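Local atomic coordinates of chemotaxis response regulator protein-glutamate methylesterase (PDB entry 3SFT), a protein that probably removes methyl groups from specific methylglutamates of chemoreceptors and deamidates specific receptor glutamines, tuning bacterial chemotaxis. Residues Ile131-Phe144 / Cys161-Tyr175. Sequence-based numbering, arbitrary orientation.
Sequences ILTGMGKDGTKGAF and CVVFGMPKSVIEEGY
Thr133 holds the loop before helix 166-172 through one hydroxyl. Its OG1 lies anti to the backbone N (chi1 173°). Val162 N donates to Thr133 OG1 at 3.0 Å. Val163 N donates to Thr133 OG1 at 3.1 Å, almost straight (177°). OG1 also hydrogen-bonds to Thr16 O. A valine here would probably leave both amides without their acceptor and the loop less firmly fixed. Next along the chain, Gly134 N gives a 2.8 Å bond to Val163 O, and Gly134 O takes the N-H of Met166 at the start of helix 166-172.

Met166 fills the tight middle. Its bent end lies among backbone carbonyls: Met166 CE is 3.2 Å from Leu132 O, and CG and SD rest against Met135 O. Deeper in, Ile131 packs on Val170, CG1 to CG2. A CB on Gly134 would run into Met166 SD.

Ser169 OG donates to Thr140 OG1 at 2.6 Å. The same Thr140 hydroxyl donates to a water, which in turn donates to Asp138 O and Met166 O, so both hydroxyls and two carbonyls are joined.

The outer side is looser. The side chain of Met135 meets Val163 through CG, against CG1, and otherwise leads away. Lys137 NZ and Glu173 OE2 stay 6.3 Å apart. At the far end Phe144 CA sits over one face of the Tyr175 ring, a CH-pi contact.

Asp138, the predicted catalytic acid of the CheB methylesterase domain, hydrogen-bonds to His42 through OD2, and Met166 touches Ser15. The hydroxyl, amide and water bonds therefore tie the loop after strand 127-131 and the start of helix 140-148 to helix 166-172 and the loop before it, right beside the probable Ser-His-Asp triad.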
ATOM      1  N   ILE A 131       1.774  -6.417  -1.738  1.00 15.13           N
ATOM      2  CA  ILE A 131       1.079  -7.125  -0.674  1.00 16.57           C
ATOM      3  C   ILE A 131       2.095  -7.817   0.214  1.00 15.62           C
ATOM      4  O   ILE A 131       2.766  -8.766  -0.194  1.00 15.63           O
ATOM      5  CB  ILE A 131       0.066  -8.135  -1.249  1.00 16.39           C
ATOM      6  CG1 ILE A 131      -0.880  -7.417  -2.215  1.00 16.61           C
ATOM      7  CG2 ILE A 131      -0.714  -8.810  -0.130  1.00 16.08           C
ATOM      8  CD1 ILE A 131      -1.609  -6.235  -1.602  1.00 19.51           C
ATOM      9  N   LEU A 132       2.198  -7.318   1.438  1.00 16.01           N
ATOM     10  CA  LEU A 132       3.143  -7.830   2.418  1.00 14.45           C
ATOM     11  C   LEU A 132       2.551  -8.848   3.380  1.00 14.33           C
ATOM     12  O   LEU A 132       1.359  -9.164   3.329  1.00 12.87           O
ATOM     13  CB  LEU A 132       3.719  -6.660   3.226  1.00 11.71           C
ATOM     14  CG  LEU A 132       4.317  -5.509   2.413  1.00 11.80           C
ATOM     15  CD1 LEU A 132       4.886  -4.451   3.361  1.00 10.73           C
ATOM     16  CD2 LEU A 132       5.405  -6.044   1.490  1.00  8.70           C
ATOM     17  N   THR A 133       3.427  -9.323   4.263  1.00 13.30           N
ATOM     18  CA  THR A 133       3.147 -10.278   5.327  1.00 12.99           C
ATOM     19  C   THR A 133       1.833  -9.969   6.031  1.00 15.17           C
ATOM     20  O   THR A 133       1.473  -8.800   6.195  1.00 14.67           O
ATOM     21  CB  THR A 133       4.291 -10.217   6.380  1.00 14.81           C
ATOM     22  OG1 THR A 133       3.969 -11.030   7.513  1.00 16.76           O
ATOM     23  CG2 THR A 133       4.517  -8.777   6.840  1.00 13.97           C
ATOM     24  N   GLY A 134       1.127 -11.020   6.449  1.00 15.24           N
ATOM     25  CA  GLY A 134      -0.137 -10.840   7.140  1.00 15.46           C
ATOM     26  C   GLY A 134      -1.103 -12.000   6.995  1.00 17.89           C
ATOM     27  O   GLY A 134      -0.970 -12.829   6.092  1.00 18.18           O
ATOM     28  N   MET A 135      -2.071 -12.068   7.903  1.00 19.69           N
ATOM     29  CA  MET A 135      -3.088 -13.113   7.873  1.00 21.94           C
ATOM     30  C   MET A 135      -4.235 -12.690   6.976  1.00 21.12           C
ATOM     31  O   MET A 135      -4.470 -11.501   6.772  1.00 21.97           O
ATOM     32  CB  MET A 135      -3.666 -13.364   9.266  1.00 23.68           C
ATOM     33  CG  MET A 135      -2.844 -14.236  10.173  1.00 30.36           C
ATOM     34  SD  MET A 135      -3.680 -14.610  11.741  1.00 33.88           S
ATOM     35  CE  MET A 135      -2.554 -15.796  12.278  1.00 32.30           C
ATOM     36  N   GLY A 136      -4.960 -13.673   6.455  1.00 21.54           N
ATOM     37  CA  GLY A 136      -6.105 -13.377   5.617  1.00 21.76           C
ATOM     38  C   GLY A 136      -5.842 -13.207   4.136  1.00 21.82           C
ATOM     39  O   GLY A 136      -4.755 -13.502   3.634  1.00 22.51           O
ATOM     40  N   LYS A 137      -6.844 -12.667   3.452  1.00 21.75           N
ATOM     41  CA  LYS A 137      -6.796 -12.474   2.015  1.00 22.60           C
ATOM     42  C   LYS A 137      -6.932 -11.030   1.534  1.00 20.60           C
ATOM     43  O   LYS A 137      -7.111 -10.792   0.342  1.00 20.84           O
ATOM     44  CB  LYS A 137      -7.862 -13.362   1.361  1.00 25.61           C
ATOM     45  CG  LYS A 137      -7.630 -14.853   1.625  1.00 31.85           C
ATOM     46  CD  LYS A 137      -8.792 -15.740   1.181  1.00 37.94           C
ATOM     47  CE  LYS A 137      -9.036 -15.690  -0.325  1.00 41.36           C
ATOM     48  NZ  LYS A 137     -10.168 -14.777  -0.680  1.00 45.94           N
ATOM     49  N   ASP A 138      -6.845 -10.067   2.446  1.00 18.89           N
ATOM     50  CA  ASP A 138      -6.942  -8.662   2.052  1.00 18.88           C
ATOM     51  C   ASP A 138      -5.784  -8.387   1.092  1.00 17.80           C
ATOM     52  O   ASP A 138      -4.648  -8.780   1.352  1.00 16.70           O
ATOM     53  CB  ASP A 138      -6.864  -7.743   3.280  1.00 17.78           C
ATOM     54  CG  ASP A 138      -7.163  -6.276   2.952  1.00 19.20           C
ATOM     55  OD1 ASP A 138      -7.900  -5.977   1.988  1.00 17.09           O
ATOM     56  OD2 ASP A 138      -6.662  -5.406   3.686  1.00 20.43           O
ATOM     57  N   GLY A 139      -6.094  -7.775  -0.045  1.00 18.18           N
ATOM     58  CA  GLY A 139      -5.073  -7.493  -1.039  1.00 18.55           C
ATOM     59  C   GLY A 139      -5.250  -8.342  -2.287  1.00 20.17           C
ATOM     60  O   GLY A 139      -4.770  -7.980  -3.367  1.00 21.75           O
ATOM     61  N   THR A 140      -5.948  -9.468  -2.146  1.00 18.52           N
ATOM     62  CA  THR A 140      -6.187 -10.371  -3.268  1.00 18.86           C
ATOM     63  C   THR A 140      -7.153  -9.778  -4.295  1.00 19.13           C
ATOM     64  O   THR A 140      -6.822  -9.682  -5.483  1.00 17.88           O
ATOM     65  CB  THR A 140      -6.695 -11.738  -2.780  1.00 18.91           C
ATOM     66  OG1 THR A 140      -5.665 -12.373  -2.014  1.00 16.93           O
ATOM     67  CG2 THR A 140      -7.058 -12.625  -3.951  1.00 17.94           C
ATOM     68  N   LYS A 141      -8.341  -9.376  -3.845  1.00 19.22           N
ATOM     69  CA  LYS A 141      -9.313  -8.776  -4.753  1.00 20.93           C
ATOM     70  C   LYS A 141      -8.749  -7.465  -5.291  1.00 19.82           C
ATOM     71  O   LYS A 141      -8.936  -7.137  -6.461  1.00 18.77           O
ATOM     72  CB  LYS A 141     -10.661  -8.560  -4.058  1.00 25.10           C
ATOM     73  CG  LYS A 141     -11.330  -9.872  -3.657  1.00 32.78           C
ATOM     74  CD  LYS A 141     -12.646  -9.656  -2.916  1.00 39.10           C
ATOM     75  CE  LYS A 141     -13.722  -9.080  -3.827  1.00 43.46           C
ATOM     76  NZ  LYS A 141     -15.030  -8.946  -3.121  1.00 46.44           N
ATOM     77  N   GLY A 142      -8.023  -6.740  -4.444  1.00 17.72           N
ATOM     78  CA  GLY A 142      -7.411  -5.497  -4.874  1.00 18.33           C
ATOM     79  C   GLY A 142      -6.365  -5.770  -5.951  1.00 18.97           C
ATOM     80  O   GLY A 142      -6.220  -4.990  -6.891  1.00 19.36           O
ATOM     81  N   ALA A 143      -5.652  -6.891  -5.827  1.00 18.01           N
ATOM     82  CA  ALA A 143      -4.630  -7.262  -6.804  1.00 17.97           C
ATOM     83  C   ALA A 143      -5.311  -7.602  -8.126  1.00 18.54           C
ATOM     84  O   ALA A 143      -4.781  -7.322  -9.202  1.00 18.13           O
ATOM     85  CB  ALA A 143      -3.802  -8.443  -6.302  1.00 14.38           C
ATOM     86  N   PHE A 144      -6.497  -8.196  -8.032  1.00 20.92           N
ATOM     87  CA  PHE A 144      -7.279  -8.542  -9.212  1.00 20.16           C
ATOM     88  C   PHE A 144      -7.560  -7.270 -10.013  1.00 19.76           C
ATOM     89  O   PHE A 144      -7.321  -7.221 -11.221  1.00 17.12           O
ATOM     90  CB  PHE A 144      -8.602  -9.207  -8.806  1.00 22.62           C
ATOM     91  CG  PHE A 144      -9.674  -9.097  -9.853  1.00 26.07           C
ATOM     92  CD1 PHE A 144      -9.593  -9.828 -11.032  1.00 26.45           C
ATOM     93  CD2 PHE A 144     -10.728  -8.204  -9.691  1.00 27.72           C
ATOM     94  CE1 PHE A 144     -10.545  -9.667 -12.039  1.00 28.40           C
ATOM     95  CE2 PHE A 144     -11.685  -8.037 -10.695  1.00 29.64           C
ATOM     96  CZ  PHE A 144     -11.589  -8.769 -11.871  1.00 27.99           C
ATOM     97  N   CYS A 161       8.408 -12.824   5.646  1.00 16.90           N
ATOM     98  CA  CYS A 161       7.085 -12.714   6.256  1.00 16.66           C
ATOM     99  C   CYS A 161       6.997 -13.338   7.637  1.00 17.54           C
ATOM    100  O   CYS A 161       7.633 -14.356   7.918  1.00 20.13           O
ATOM    101  CB  CYS A 161       6.020 -13.407   5.392  1.00 15.73           C
ATOM    102  SG  CYS A 161       5.623 -12.649   3.814  1.00 16.64           S
ATOM    103  N   VAL A 162       6.187 -12.730   8.495  1.00 17.81           N
ATOM    104  CA  VAL A 162       5.939 -13.287   9.811  1.00 17.55           C
ATOM    105  C   VAL A 162       4.809 -14.293   9.549  1.00 16.73           C
ATOM    106  O   VAL A 162       4.853 -15.431  10.017  1.00 14.88           O
ATOM    107  CB  VAL A 162       5.512 -12.208  10.825  1.00 16.33           C
ATOM    108  CG1 VAL A 162       5.127 -12.855  12.145  1.00 16.44           C
ATOM    109  CG2 VAL A 162       6.669 -11.239  11.051  1.00 16.21           C
ATOM    110  N   VAL A 163       3.850 -13.875   8.721  1.00 16.99           N
ATOM    111  CA  VAL A 163       2.717 -14.710   8.320  1.00 17.72           C
ATOM    112  C   VAL A 163       2.573 -14.633   6.795  1.00 18.98           C
ATOM    113  O   VAL A 163       2.290 -13.575   6.234  1.00 19.63           O
ATOM    114  CB  VAL A 163       1.386 -14.275   8.988  1.00 16.61           C
ATOM    115  CG1 VAL A 163       0.243 -15.108   8.448  1.00 16.08           C
ATOM    116  CG2 VAL A 163       1.459 -14.463  10.501  1.00 17.56           C
ATOM    117  N   PHE A 164       2.779 -15.764   6.133  1.00 19.93           N
ATOM    118  CA  PHE A 164       2.695 -15.840   4.680  1.00 21.63           C
ATOM    119  C   PHE A 164       1.267 -16.166   4.263  1.00 22.69           C
ATOM    120  O   PHE A 164       1.010 -17.223   3.697  1.00 27.03           O
ATOM    121  CB  PHE A 164       3.653 -16.927   4.180  1.00 22.09           C
ATOM    122  CG  PHE A 164       3.859 -16.935   2.687  1.00 23.29           C
ATOM    123  CD1 PHE A 164       4.215 -15.772   2.011  1.00 20.41           C
ATOM    124  CD2 PHE A 164       3.754 -18.124   1.968  1.00 23.61           C
ATOM    125  CE1 PHE A 164       4.468 -15.796   0.647  1.00 19.86           C
ATOM    126  CE2 PHE A 164       4.007 -18.154   0.599  1.00 22.58           C
ATOM    127  CZ  PHE A 164       4.366 -16.986  -0.060  1.00 21.89           C
ATOM    128  N   GLY A 165       0.333 -15.282   4.592  1.00 22.26           N
ATOM    129  CA  GLY A 165      -1.054 -15.508   4.230  1.00 19.18           C
ATOM    130  C   GLY A 165      -1.488 -14.584   3.112  1.00 17.44           C
ATOM    131  O   GLY A 165      -1.848 -15.044   2.029  1.00 17.78           O
ATOM    132  N   MET A 166      -1.435 -13.279   3.366  1.00 16.49           N
ATOM    133  CA  MET A 166      -1.832 -12.289   2.369  1.00 15.77           C
ATOM    134  C   MET A 166      -1.068 -12.411   1.053  1.00 16.59           C
ATOM    135  O   MET A 166      -1.682 -12.429  -0.014  1.00 18.06           O
ATOM    136  CB  MET A 166      -1.769 -10.869   2.951  1.00 15.33           C
ATOM    137  CG  MET A 166      -2.867 -10.622   3.997  1.00 20.55           C
ATOM    138  SD  MET A 166      -2.870  -9.032   4.865  1.00 20.96           S
ATOM    139  CE  MET A 166      -1.600  -8.125   3.967  1.00 24.88           C
ATOM    140  N   PRO A 167       0.278 -12.516   1.106  1.00 17.25           N
ATOM    141  CA  PRO A 167       1.041 -12.643  -0.142  1.00 17.55           C
ATOM    142  C   PRO A 167       0.720 -13.961  -0.854  1.00 19.44           C
ATOM    143  O   PRO A 167       0.570 -14.000  -2.082  1.00 18.69           O
ATOM    144  CB  PRO A 167       2.492 -12.630   0.340  1.00 17.58           C
ATOM    145  CG  PRO A 167       2.432 -11.836   1.615  1.00 17.38           C
ATOM    146  CD  PRO A 167       1.189 -12.384   2.260  1.00 15.30           C
ATOM    147  N   LYS A 168       0.617 -15.039  -0.078  1.00 19.71           N
ATOM    148  CA  LYS A 168       0.315 -16.349  -0.643  1.00 21.70           C
ATOM    149  C   LYS A 168      -1.012 -16.356  -1.389  1.00 20.03           C
ATOM    150  O   LYS A 168      -1.116 -16.937  -2.470  1.00 20.57           O
ATOM    151  CB  LYS A 168       0.304 -17.434   0.439  1.00 22.98           C
ATOM    152  CG  LYS A 168       0.097 -18.824  -0.129  1.00 28.04           C
ATOM    153  CD  LYS A 168       0.466 -19.931   0.849  1.00 32.41           C
ATOM    154  CE  LYS A 168      -0.721 -20.404   1.662  1.00 36.05           C
ATOM    155  NZ  LYS A 168      -0.385 -21.666   2.389  1.00 41.43           N
ATOM    156  N   SER A 169      -2.026 -15.723  -0.806  1.00 18.66           N
ATOM    157  CA  SER A 169      -3.344 -15.663  -1.428  1.00 19.26           C
ATOM    158  C   SER A 169      -3.269 -14.940  -2.774  1.00 19.40           C
ATOM    159  O   SER A 169      -3.928 -15.337  -3.735  1.00 18.71           O
ATOM    160  CB  SER A 169      -4.340 -14.969  -0.502  1.00 18.60           C
ATOM    161  OG  SER A 169      -5.589 -14.811  -1.143  1.00 20.98           O
ATOM    162  N   VAL A 170      -2.460 -13.881  -2.831  1.00 18.43           N
ATOM    163  CA  VAL A 170      -2.264 -13.119  -4.065  1.00 18.46           C
ATOM    164  C   VAL A 170      -1.566 -14.002  -5.104  1.00 18.26           C
ATOM    165  O   VAL A 170      -1.988 -14.063  -6.260  1.00 19.53           O
ATOM    166  CB  VAL A 170      -1.402 -11.842  -3.816  1.00 17.94           C
ATOM    167  CG1 VAL A 170      -0.914 -11.248  -5.131  1.00 17.39           C
ATOM    168  CG2 VAL A 170      -2.204 -10.811  -3.049  1.00 15.95           C
ATOM    169  N   ILE A 171      -0.519 -14.702  -4.675  1.00 17.52           N
ATOM    170  CA  ILE A 171       0.253 -15.584  -5.556  1.00 18.64           C
ATOM    171  C   ILE A 171      -0.575 -16.751  -6.104  1.00 19.96           C
ATOM    172  O   ILE A 171      -0.486 -17.075  -7.294  1.00 17.26           O
ATOM    173  CB  ILE A 171       1.508 -16.149  -4.832  1.00 18.47           C
ATOM    174  CG1 ILE A 171       2.441 -15.004  -4.429  1.00 16.88           C
ATOM    175  CG2 ILE A 171       2.250 -17.155  -5.729  1.00 17.50           C
ATOM    176  CD1 ILE A 171       3.471 -15.401  -3.391  1.00 19.58           C
ATOM    177  N   GLU A 172      -1.388 -17.367  -5.246  1.00 19.36           N
ATOM    178  CA  GLU A 172      -2.216 -18.494  -5.660  1.00 21.95           C
ATOM    179  C   GLU A 172      -3.252 -18.169  -6.737  1.00 22.32           C
ATOM    180  O   GLU A 172      -3.704 -19.066  -7.452  1.00 22.71           O
ATOM    181  CB  GLU A 172      -2.876 -19.155  -4.449  1.00 23.30           C
ATOM    182  CG  GLU A 172      -1.881 -19.927  -3.595  1.00 27.34           C
ATOM    183  CD  GLU A 172      -2.507 -20.599  -2.384  1.00 28.60           C
ATOM    184  OE1 GLU A 172      -3.670 -20.282  -2.044  1.00 32.19           O
ATOM    185  OE2 GLU A 172      -1.825 -21.449  -1.768  1.00 29.87           O
ATOM    186  N   GLU A 173      -3.641 -16.901  -6.846  1.00 20.97           N
ATOM    187  CA  GLU A 173      -4.596 -16.494  -7.870  1.00 20.61           C
ATOM    188  C   GLU A 173      -3.866 -16.198  -9.175  1.00 21.74           C
ATOM    189  O   GLU A 173      -4.489 -16.057 -10.228  1.00 23.07           O
ATOM    190  CB  GLU A 173      -5.373 -15.252  -7.436  1.00 22.02           C
ATOM    191  CG  GLU A 173      -6.336 -15.471  -6.288  1.00 24.25           C
ATOM    192  CD  GLU A 173      -7.341 -16.573  -6.561  1.00 26.94           C
ATOM    193  OE1 GLU A 173      -8.015 -16.533  -7.614  1.00 29.26           O
ATOM    194  OE2 GLU A 173      -7.457 -17.480  -5.715  1.00 27.51           O
ATOM    195  N   GLY A 174      -2.539 -16.106  -9.092  1.00 21.11           N
ATOM    196  CA  GLY A 174      -1.720 -15.817 -10.252  1.00 21.10           C
ATOM    197  C   GLY A 174      -1.589 -14.321 -10.508  1.00 22.37           C
ATOM    198  O   GLY A 174      -1.182 -13.912 -11.596  1.00 21.48           O
ATOM    199  N   TYR A 175      -1.881 -13.510  -9.489  1.00 20.57           N
ATOM    200  CA  TYR A 175      -1.816 -12.053  -9.621  1.00 21.11           C
ATOM    201  C   TYR A 175      -0.454 -11.416  -9.380  1.00 21.15           C
ATOM    202  O   TYR A 175      -0.267 -10.232  -9.677  1.00 20.81           O
ATOM    203  CB  TYR A 175      -2.841 -11.380  -8.705  1.00 20.38           C
ATOM    204  CG  TYR A 175      -4.280 -11.744  -8.996  1.00 20.33           C
ATOM    205  CD1 TYR A 175      -4.700 -12.037 -10.299  1.00 19.61           C
ATOM    206  CD2 TYR A 175      -5.221 -11.798  -7.971  1.00 19.39           C
ATOM    207  CE1 TYR A 175      -6.022 -12.373 -10.568  1.00 18.63           C
ATOM    208  CE2 TYR A 175      -6.545 -12.134  -8.230  1.00 21.27           C
ATOM    209  CZ  TYR A 175      -6.937 -12.420  -9.531  1.00 21.16           C
ATOM    210  OH  TYR A 175      -8.245 -12.739  -9.789  1.00 23.06           O
TER
HETATM  211  O   HOH W   1      -4.239 -11.476   0.088  1.00 14.11           O